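Local coordinates for protein 7beta-hydroxysteroid dehydrogenase (PDB 5FYD) that reduces the 7-oxo group of 7-oxolithocholate with NADPH to give ursodeoxycholate, as a homodimeric short-chain dehydrogenase/reductase, at residues N2-A16 / C25-V38. Numbering follows the deposited sequence.
Sequences NLREKYGEWGLILGA and CEKIAAGGMNVVMV
The carbonyl O of V38 accepts two backbone donors, G15 N at 2.8 Å and A16 N at 3.0 Å, which reach it from opposite faces of its plane. This fork ends the parallel pairing of strands 10-14 and 34-38 in the first beta-alpha-beta unit of the Rossmann fold, just ahead of the NADP(+)-binding residues T17-G21. Parallel register is documented by alternating bonds, the straightest being V36 N to G11 O (2.8 Å, 173° at the hydrogen).

Helix 25-30 runs antiparallel to strand 10-14 (175°) over the face that carries I13. Here the CD1 methyls of I28 and I13 meet tip to tip, and C25 SG packs beside I13 CG1. I28 CG1 sits between the backbone N and carbonyl carbon (chi1 70°), and its CD1 reaches G11 CA at 3.6 Å, where the strand has no side chain.

A Schellman motif with G32 as C' residue ends the helix, and G31 O there accepts R4 N. M33 bends at its last torsion and lays SD near L3 CB and G11 CA.

On the other face of the sheet, N34 CB makes a CH-pi contact over one face of the W10 ring, 3.3 Å from the six-membered centroid. The N34 amide is held by E59 N at OD1, while one water, accepting from ND2 at 2.8 Å, donates to E9 OE1.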
ATOM      1  N   ASN A   2      -4.076  -9.618 -35.548  1.00 35.38           N
ATOM      2  CA  ASN A   2      -4.239  -9.107 -34.187  1.00 29.44           C
ATOM      3  C   ASN A   2      -4.898 -10.155 -33.286  1.00 24.69           C
ATOM      4  O   ASN A   2      -5.208 -11.238 -33.741  1.00 22.82           O
ATOM      5  CB  ASN A   2      -4.948  -7.741 -34.167  1.00 31.35           C
ATOM      6  CG  ASN A   2      -6.429  -7.797 -34.544  1.00 32.15           C
ATOM      7  OD1 ASN A   2      -7.050  -8.858 -34.667  1.00 28.50           O
ATOM      8  ND2 ASN A   2      -7.010  -6.608 -34.713  1.00 32.38           N
ATOM      9  N   LEU A   3      -5.050  -9.834 -32.007  1.00 22.90           N
ATOM     10  CA  LEU A   3      -5.550 -10.810 -31.022  1.00 22.05           C
ATOM     11  C   LEU A   3      -6.967 -11.262 -31.301  1.00 20.86           C
ATOM     12  O   LEU A   3      -7.292 -12.438 -31.110  1.00 19.15           O
ATOM     13  CB  LEU A   3      -5.454 -10.251 -29.600  1.00 21.95           C
ATOM     14  CG  LEU A   3      -4.040 -10.037 -29.056  1.00 22.73           C
ATOM     15  CD1 LEU A   3      -4.120  -9.295 -27.729  1.00 23.18           C
ATOM     16  CD2 LEU A   3      -3.278 -11.342 -28.881  1.00 22.12           C
ATOM     17  N   ARG A   4      -7.820 -10.339 -31.752  1.00 20.71           N
ATOM     18  CA  ARG A   4      -9.194 -10.706 -32.081  1.00 22.19           C
ATOM     19  C   ARG A   4      -9.219 -11.763 -33.176  1.00 20.84           C
ATOM     20  O   ARG A   4      -9.915 -12.766 -33.058  1.00 19.63           O
ATOM     21  CB  ARG A   4     -10.022  -9.490 -32.491  1.00 25.08           C
ATOM     22  CG  ARG A   4     -11.512  -9.766 -32.637  1.00 27.95           C
ATOM     23  CD  ARG A   4     -12.255  -8.627 -33.328  1.00 32.26           C
ATOM     24  NE  ARG A   4     -11.935  -8.558 -34.752  1.00 36.57           N
ATOM     25  CZ  ARG A   4     -11.197  -7.619 -35.359  1.00 43.67           C
ATOM     26  NH1 ARG A   4     -10.656  -6.587 -34.699  1.00 45.23           N
ATOM     27  NH2 ARG A   4     -10.995  -7.708 -36.673  1.00 49.33           N
ATOM     28  N   GLU A   5      -8.442 -11.538 -34.237  1.00 21.50           N
ATOM     29  CA  GLU A   5      -8.407 -12.467 -35.367  1.00 22.26           C
ATOM     30  C   GLU A   5      -7.786 -13.804 -34.970  1.00 20.84           C
ATOM     31  O   GLU A   5      -8.236 -14.863 -35.410  1.00 22.19           O
ATOM     32  CB  GLU A   5      -7.634 -11.841 -36.543  1.00 25.28           C
ATOM     33  CG  GLU A   5      -8.294 -10.595 -37.124  1.00 28.81           C
ATOM     34  CD  GLU A   5      -7.364  -9.745 -38.003  1.00 32.37           C
ATOM     35  OE1 GLU A   5      -6.255  -9.350 -37.571  1.00 34.93           O
ATOM     36  OE2 GLU A   5      -7.762  -9.438 -39.145  1.00 38.01           O
ATOM     37  N   LYS A   6      -6.753 -13.770 -34.138  1.00 19.01           N
ATOM     38  CA  LYS A   6      -6.011 -14.982 -33.787  1.00 19.36           C
ATOM     39  C   LYS A   6      -6.774 -15.853 -32.777  1.00 17.79           C
ATOM     40  O   LYS A   6      -6.830 -17.084 -32.900  1.00 16.30           O
ATOM     41  CB  LYS A   6      -4.634 -14.597 -33.228  1.00 20.99           C
ATOM     42  CG  LYS A   6      -3.736 -15.778 -32.905  1.00 23.92           C
ATOM     43  CD  LYS A   6      -2.348 -15.332 -32.476  1.00 26.74           C
ATOM     44  CE  LYS A   6      -1.404 -16.527 -32.448  1.00 29.47           C
ATOM     45  NZ  LYS A   6       0.002 -16.093 -32.221  1.00 33.40           N
ATOM     46  N   TYR A   7      -7.350 -15.204 -31.768  1.00 15.37           N
ATOM     47  CA  TYR A   7      -7.927 -15.942 -30.625  1.00 14.89           C
ATOM     48  C   TYR A   7      -9.444 -15.911 -30.464  1.00 14.64           C
ATOM     49  O   TYR A   7     -10.056 -16.940 -30.151  1.00 15.66           O
ATOM     50  CB  TYR A   7      -7.263 -15.458 -29.337  1.00 13.84           C
ATOM     51  CG  TYR A   7      -5.802 -15.804 -29.236  1.00 13.69           C
ATOM     52  CD1 TYR A   7      -5.371 -17.135 -29.236  1.00 13.39           C
ATOM     53  CD2 TYR A   7      -4.846 -14.807 -29.104  1.00 14.52           C
ATOM     54  CE1 TYR A   7      -4.025 -17.452 -29.138  1.00 13.47           C
ATOM     55  CE2 TYR A   7      -3.500 -15.115 -28.978  1.00 14.37           C
ATOM     56  CZ  TYR A   7      -3.097 -16.437 -28.984  1.00 13.82           C
ATOM     57  OH  TYR A   7      -1.751 -16.711 -28.866  1.00 14.72           O
ATOM     58  N   GLY A   8     -10.064 -14.758 -30.664  1.00 14.79           N
ATOM     59  CA  GLY A   8     -11.537 -14.673 -30.587  1.00 14.73           C
ATOM     60  C   GLY A   8     -12.044 -13.294 -30.259  1.00 14.77           C
ATOM     61  O   GLY A   8     -11.273 -12.397 -30.050  1.00 14.60           O
ATOM     62  N   GLU A   9     -13.359 -13.131 -30.213  1.00 14.73           N
ATOM     63  CA  GLU A   9     -13.957 -11.788 -30.132  1.00 16.49           C
ATOM     64  C   GLU A   9     -13.790 -11.066 -28.813  1.00 14.61           C
ATOM     65  O   GLU A   9     -13.618  -9.844 -28.809  1.00 13.91           O
ATOM     66  CB  GLU A   9     -15.465 -11.818 -30.445  1.00 18.92           C
ATOM     67  CG  GLU A   9     -15.814 -11.950 -31.901  1.00 23.91           C
ATOM     68  CD  GLU A   9     -15.355 -10.752 -32.701  1.00 24.53           C
ATOM     69  OE1 GLU A   9     -15.806  -9.593 -32.480  1.00 28.08           O
ATOM     70  OE2 GLU A   9     -14.505 -10.994 -33.539  1.00 31.07           O
ATOM     71  N   TRP A  10     -13.907 -11.798 -27.703  1.00 13.06           N
ATOM     72  CA  TRP A  10     -13.899 -11.201 -26.388  1.00 12.34           C
ATOM     73  C   TRP A  10     -12.765 -11.741 -25.522  1.00 12.43           C
ATOM     74  O   TRP A  10     -12.473 -12.936 -25.547  1.00 11.71           O
ATOM     75  CB  TRP A  10     -15.226 -11.452 -25.678  1.00 12.69           C
ATOM     76  CG  TRP A  10     -16.377 -10.699 -26.267  1.00 12.50           C
ATOM     77  CD1 TRP A  10     -17.126 -11.050 -27.346  1.00 12.92           C
ATOM     78  CD2 TRP A  10     -16.918  -9.478 -25.777  1.00 12.59           C
ATOM     79  NE1 TRP A  10     -18.105 -10.107 -27.573  1.00 12.36           N
ATOM     80  CE2 TRP A  10     -17.993  -9.124 -26.632  1.00 13.10           C
ATOM     81  CE3 TRP A  10     -16.586  -8.628 -24.710  1.00 12.99           C
ATOM     82  CZ2 TRP A  10     -18.767  -7.992 -26.422  1.00 13.07           C
ATOM     83  CZ3 TRP A  10     -17.326  -7.489 -24.510  1.00 13.50           C
ATOM     84  CH2 TRP A  10     -18.414  -7.168 -25.370  1.00 13.54           C
ATOM     85  N   GLY A  11     -12.154 -10.849 -24.753  1.00 12.46           N
ATOM     86  CA  GLY A  11     -11.184 -11.222 -23.722  1.00 12.15           C
ATOM     87  C   GLY A  11     -11.718 -10.851 -22.355  1.00 11.87           C
ATOM     88  O   GLY A  11     -12.424  -9.857 -22.201  1.00 13.14           O
ATOM     89  N   LEU A  12     -11.376 -11.664 -21.365  1.00 10.99           N
ATOM     90  CA  LEU A  12     -11.910 -11.573 -20.022  1.00 11.02           C
ATOM     91  C   LEU A  12     -10.767 -11.275 -19.097  1.00 11.47           C
ATOM     92  O   LEU A  12      -9.836 -12.094 -18.961  1.00 11.29           O
ATOM     93  CB  LEU A  12     -12.553 -12.906 -19.659  1.00 11.42           C
ATOM     94  CG  LEU A  12     -13.051 -13.135 -18.248  1.00 11.56           C
ATOM     95  CD1 LEU A  12     -14.082 -12.102 -17.841  1.00 12.19           C
ATOM     96  CD2 LEU A  12     -13.625 -14.518 -18.132  1.00 11.55           C
ATOM     97  N   ILE A  13     -10.819 -10.121 -18.447  1.00 10.78           N
ATOM     98  CA  ILE A  13      -9.822  -9.754 -17.476  1.00 11.18           C
ATOM     99  C   ILE A  13     -10.438  -9.835 -16.084  1.00 11.14           C
ATOM    100  O   ILE A  13     -11.324  -9.042 -15.727  1.00 10.52           O
ATOM    101  CB  ILE A  13      -9.268  -8.332 -17.727  1.00 11.58           C
ATOM    102  CG1 ILE A  13      -8.831  -8.174 -19.205  1.00 11.92           C
ATOM    103  CG2 ILE A  13      -8.143  -8.006 -16.752  1.00 11.79           C
ATOM    104  CD1 ILE A  13      -7.898  -9.248 -19.725  1.00 12.28           C
ATOM    105  N   LEU A  14      -9.942 -10.782 -15.297  1.00 11.25           N
ATOM    106  CA  LEU A  14     -10.475 -11.051 -13.958  1.00 11.43           C
ATOM    107  C   LEU A  14      -9.606 -10.316 -12.938  1.00 11.88           C
ATOM    108  O   LEU A  14      -8.537 -10.805 -12.523  1.00 11.41           O
ATOM    109  CB  LEU A  14     -10.530 -12.553 -13.699  1.00 11.95           C
ATOM    110  CG  LEU A  14     -11.425 -13.265 -14.712  1.00 12.47           C
ATOM    111  CD1 LEU A  14     -11.032 -14.704 -14.975  1.00 12.07           C
ATOM    112  CD2 LEU A  14     -12.875 -13.127 -14.249  1.00 12.88           C
ATOM    113  N   GLY A  15     -10.054  -9.117 -12.555  1.00 12.07           N
ATOM    114  CA  GLY A  15      -9.303  -8.221 -11.693  1.00 13.20           C
ATOM    115  C   GLY A  15      -8.787  -7.058 -12.508  1.00 14.17           C
ATOM    116  O   GLY A  15      -7.580  -6.905 -12.672  1.00 15.53           O
ATOM    117  N   ALA A  16      -9.706  -6.220 -12.989  1.00 14.85           N
ATOM    118  CA  ALA A  16      -9.420  -5.314 -14.094  1.00 16.59           C
ATOM    119  C   ALA A  16      -9.073  -3.873 -13.737  1.00 18.87           C
ATOM    120  O   ALA A  16      -8.684  -3.130 -14.626  1.00 20.56           O
ATOM    121  CB  ALA A  16     -10.588  -5.316 -15.053  1.00 15.80           C
ATOM    122  N   CYS A  25      -6.416  -4.966 -19.989  1.00 12.59           N
ATOM    123  CA  CYS A  25      -7.593  -4.462 -20.718  1.00 13.20           C
ATOM    124  C   CYS A  25      -7.146  -3.623 -21.908  1.00 13.77           C
ATOM    125  O   CYS A  25      -7.625  -3.806 -23.033  1.00 13.39           O
ATOM    126  CB  CYS A  25      -8.486  -3.606 -19.822  1.00 13.16           C
ATOM    127  SG  CYS A  25      -9.332  -4.516 -18.495  1.00 14.04           S
ATOM    128  N   GLU A  26      -6.203  -2.724 -21.653  1.00 14.04           N
ATOM    129  CA  GLU A  26      -5.722  -1.825 -22.711  1.00 16.30           C
ATOM    130  C   GLU A  26      -5.018  -2.603 -23.808  1.00 15.74           C
ATOM    131  O   GLU A  26      -5.225  -2.332 -24.986  1.00 15.00           O
ATOM    132  CB  GLU A  26      -4.813  -0.731 -22.140  1.00 18.32           C
ATOM    133  CG  GLU A  26      -5.520   0.179 -21.160  1.00 21.41           C
ATOM    134  CD  GLU A  26      -4.570   1.035 -20.323  1.00 24.97           C
ATOM    135  OE1 GLU A  26      -3.390   0.675 -20.143  1.00 30.05           O
ATOM    136  OE2 GLU A  26      -5.022   2.065 -19.818  1.00 31.19           O
ATOM    137  N   LYS A  27      -4.198  -3.590 -23.431  1.00 15.43           N
ATOM    138  CA  LYS A  27      -3.444  -4.382 -24.413  1.00 15.56           C
ATOM    139  C   LYS A  27      -4.375  -5.196 -25.335  1.00 14.21           C
ATOM    140  O   LYS A  27      -4.219  -5.164 -26.565  1.00 13.42           O
ATOM    141  CB  LYS A  27      -2.423  -5.294 -23.727  1.00 16.75           C
ATOM    142  CG  LYS A  27      -1.562  -6.118 -24.665  1.00 19.34           C
ATOM    143  CD  LYS A  27      -0.616  -5.286 -25.521  1.00 21.14           C
ATOM    144  CE  LYS A  27       0.432  -6.170 -26.186  1.00 24.14           C
ATOM    145  NZ  LYS A  27       1.639  -5.401 -26.596  1.00 25.76           N
ATOM    146  N   ILE A  28      -5.365  -5.893 -24.770  1.00 13.37           N
ATOM    147  CA  ILE A  28      -6.262  -6.676 -25.610  1.00 12.66           C
ATOM    148  C   ILE A  28      -7.181  -5.789 -26.470  1.00 12.96           C
ATOM    149  O   ILE A  28      -7.475  -6.133 -27.604  1.00 12.65           O
ATOM    150  CB  ILE A  28      -7.035  -7.793 -24.854  1.00 13.09           C
ATOM    151  CG1 ILE A  28      -8.083  -7.224 -23.912  1.00 13.12           C
ATOM    152  CG2 ILE A  28      -6.059  -8.740 -24.131  1.00 12.93           C
ATOM    153  CD1 ILE A  28      -9.037  -8.291 -23.422  1.00 13.71           C
ATOM    154  N   ALA A  29      -7.575  -4.633 -25.940  1.00 12.55           N
ATOM    155  CA  ALA A  29      -8.354  -3.675 -26.708  1.00 12.27           C
ATOM    156  C   ALA A  29      -7.538  -3.132 -27.877  1.00 12.38           C
ATOM    157  O   ALA A  29      -8.047  -3.061 -28.998  1.00 13.28           O
ATOM    158  CB  ALA A  29      -8.834  -2.559 -25.819  1.00 12.49           C
ATOM    159  N   ALA A  30      -6.277  -2.788 -27.626  1.00 13.46           N
ATOM    160  CA  ALA A  30      -5.354  -2.381 -28.705  1.00 14.34           C
ATOM    161  C   ALA A  30      -5.190  -3.482 -29.752  1.00 15.32           C
ATOM    162  O   ALA A  30      -5.009  -3.211 -30.953  1.00 16.94           O
ATOM    163  CB  ALA A  30      -4.005  -2.010 -28.131  1.00 14.70           C
ATOM    164  N   GLY A  31      -5.245  -4.733 -29.298  1.00 15.20           N
ATOM    165  CA  GLY A  31      -5.254  -5.887 -30.171  1.00 15.56           C
ATOM    166  C   GLY A  31      -6.590  -6.240 -30.803  1.00 15.59           C
ATOM    167  O   GLY A  31      -6.723  -7.300 -31.409  1.00 16.27           O
ATOM    168  N   GLY A  32      -7.580  -5.356 -30.655  1.00 14.74           N
ATOM    169  CA  GLY A  32      -8.879  -5.488 -31.288  1.00 14.53           C
ATOM    170  C   GLY A  32      -9.944  -6.281 -30.553  1.00 13.84           C
ATOM    171  O   GLY A  32     -11.046  -6.431 -31.079  1.00 13.57           O
ATOM    172  N   MET A  33      -9.647  -6.792 -29.364  1.00 13.19           N
ATOM    173  CA  MET A  33     -10.639  -7.589 -28.636  1.00 13.37           C
ATOM    174  C   MET A  33     -11.588  -6.709 -27.856  1.00 12.30           C
ATOM    175  O   MET A  33     -11.198  -5.679 -27.301  1.00 11.29           O
ATOM    176  CB  MET A  33     -10.002  -8.551 -27.632  1.00 14.76           C
ATOM    177  CG  MET A  33      -9.129  -9.613 -28.255  1.00 16.26           C
ATOM    178  SD  MET A  33      -8.624 -10.798 -26.962  1.00 17.96           S
ATOM    179  CE  MET A  33      -9.429 -12.250 -27.547  1.00 19.97           C
ATOM    180  N   ASN A  34     -12.843  -7.139 -27.829  1.00 12.78           N
ATOM    181  CA  ASN A  34     -13.832  -6.555 -26.929  1.00 12.93           C
ATOM    182  C   ASN A  34     -13.489  -7.057 -25.530  1.00 13.19           C
ATOM    183  O   ASN A  34     -12.908  -8.123 -25.408  1.00 12.91           O
ATOM    184  CB  ASN A  34     -15.233  -6.975 -27.341  1.00 13.62           C
ATOM    185  CG  ASN A  34     -15.563  -6.566 -28.763  1.00 14.78           C
ATOM    186  OD1 ASN A  34     -15.368  -5.403 -29.160  1.00 13.68           O
ATOM    187  ND2 ASN A  34     -16.063  -7.508 -29.542  1.00 15.97           N
ATOM    188  N   VAL A  35     -13.832  -6.294 -24.499  1.00 12.72           N
ATOM    189  CA  VAL A  35     -13.269  -6.540 -23.168  1.00 12.59           C
ATOM    190  C   VAL A  35     -14.377  -6.768 -22.146  1.00 12.23           C
ATOM    191  O   VAL A  35     -15.227  -5.911 -21.967  1.00 11.65           O
ATOM    192  CB  VAL A  35     -12.400  -5.367 -22.724  1.00 12.44           C
ATOM    193  CG1 VAL A  35     -11.739  -5.651 -21.396  1.00 12.50           C
ATOM    194  CG2 VAL A  35     -11.337  -5.055 -23.772  1.00 12.44           C
ATOM    195  N   VAL A  36     -14.326  -7.917 -21.467  1.00 11.63           N
ATOM    196  CA  VAL A  36     -15.145  -8.151 -20.287  1.00 11.78           C
ATOM    197  C   VAL A  36     -14.223  -7.859 -19.128  1.00 12.63           C
ATOM    198  O   VAL A  36     -13.200  -8.532 -18.979  1.00 12.61           O
ATOM    199  CB  VAL A  36     -15.655  -9.608 -20.189  1.00 11.45           C
ATOM    200  CG1 VAL A  36     -16.612  -9.740 -19.027  1.00 11.64           C
ATOM    201  CG2 VAL A  36     -16.333 -10.037 -21.458  1.00 11.46           C
ATOM    202  N   MET A  37     -14.573  -6.865 -18.323  1.00 12.95           N
ATOM    203  CA  MET A  37     -13.744  -6.432 -17.206  1.00 13.69           C
ATOM    204  C   MET A  37     -14.481  -6.693 -15.903  1.00 13.46           C
ATOM    205  O   MET A  37     -15.663  -6.323 -15.756  1.00 13.96           O
ATOM    206  CB  MET A  37     -13.349  -4.951 -17.333  1.00 16.25           C
ATOM    207  CG  MET A  37     -14.471  -3.953 -17.444  1.00 18.56           C
ATOM    208  SD  MET A  37     -13.756  -2.318 -17.766  1.00 24.82           S
ATOM    209  CE  MET A  37     -13.267  -2.567 -19.450  1.00 18.84           C
ATOM    210  N   VAL A  38     -13.790  -7.371 -14.985  1.00 12.56           N
ATOM    211  CA  VAL A  38     -14.415  -7.875 -13.778  1.00 12.24           C
ATOM    212  C   VAL A  38     -13.637  -7.444 -12.566  1.00 12.98           C
ATOM    213  O   VAL A  38     -12.383  -7.485 -12.541  1.00 11.96           O
ATOM    214  CB  VAL A  38     -14.495  -9.407 -13.780  1.00 12.41           C
ATOM    215  CG1 VAL A  38     -15.385  -9.894 -12.637  1.00 12.69           C
ATOM    216  CG2 VAL A  38     -14.970  -9.942 -15.127  1.00 12.09           C
TER
HETATM  217  O   HOH W   1     -16.948  -6.841 -32.073  1.00 42.03           O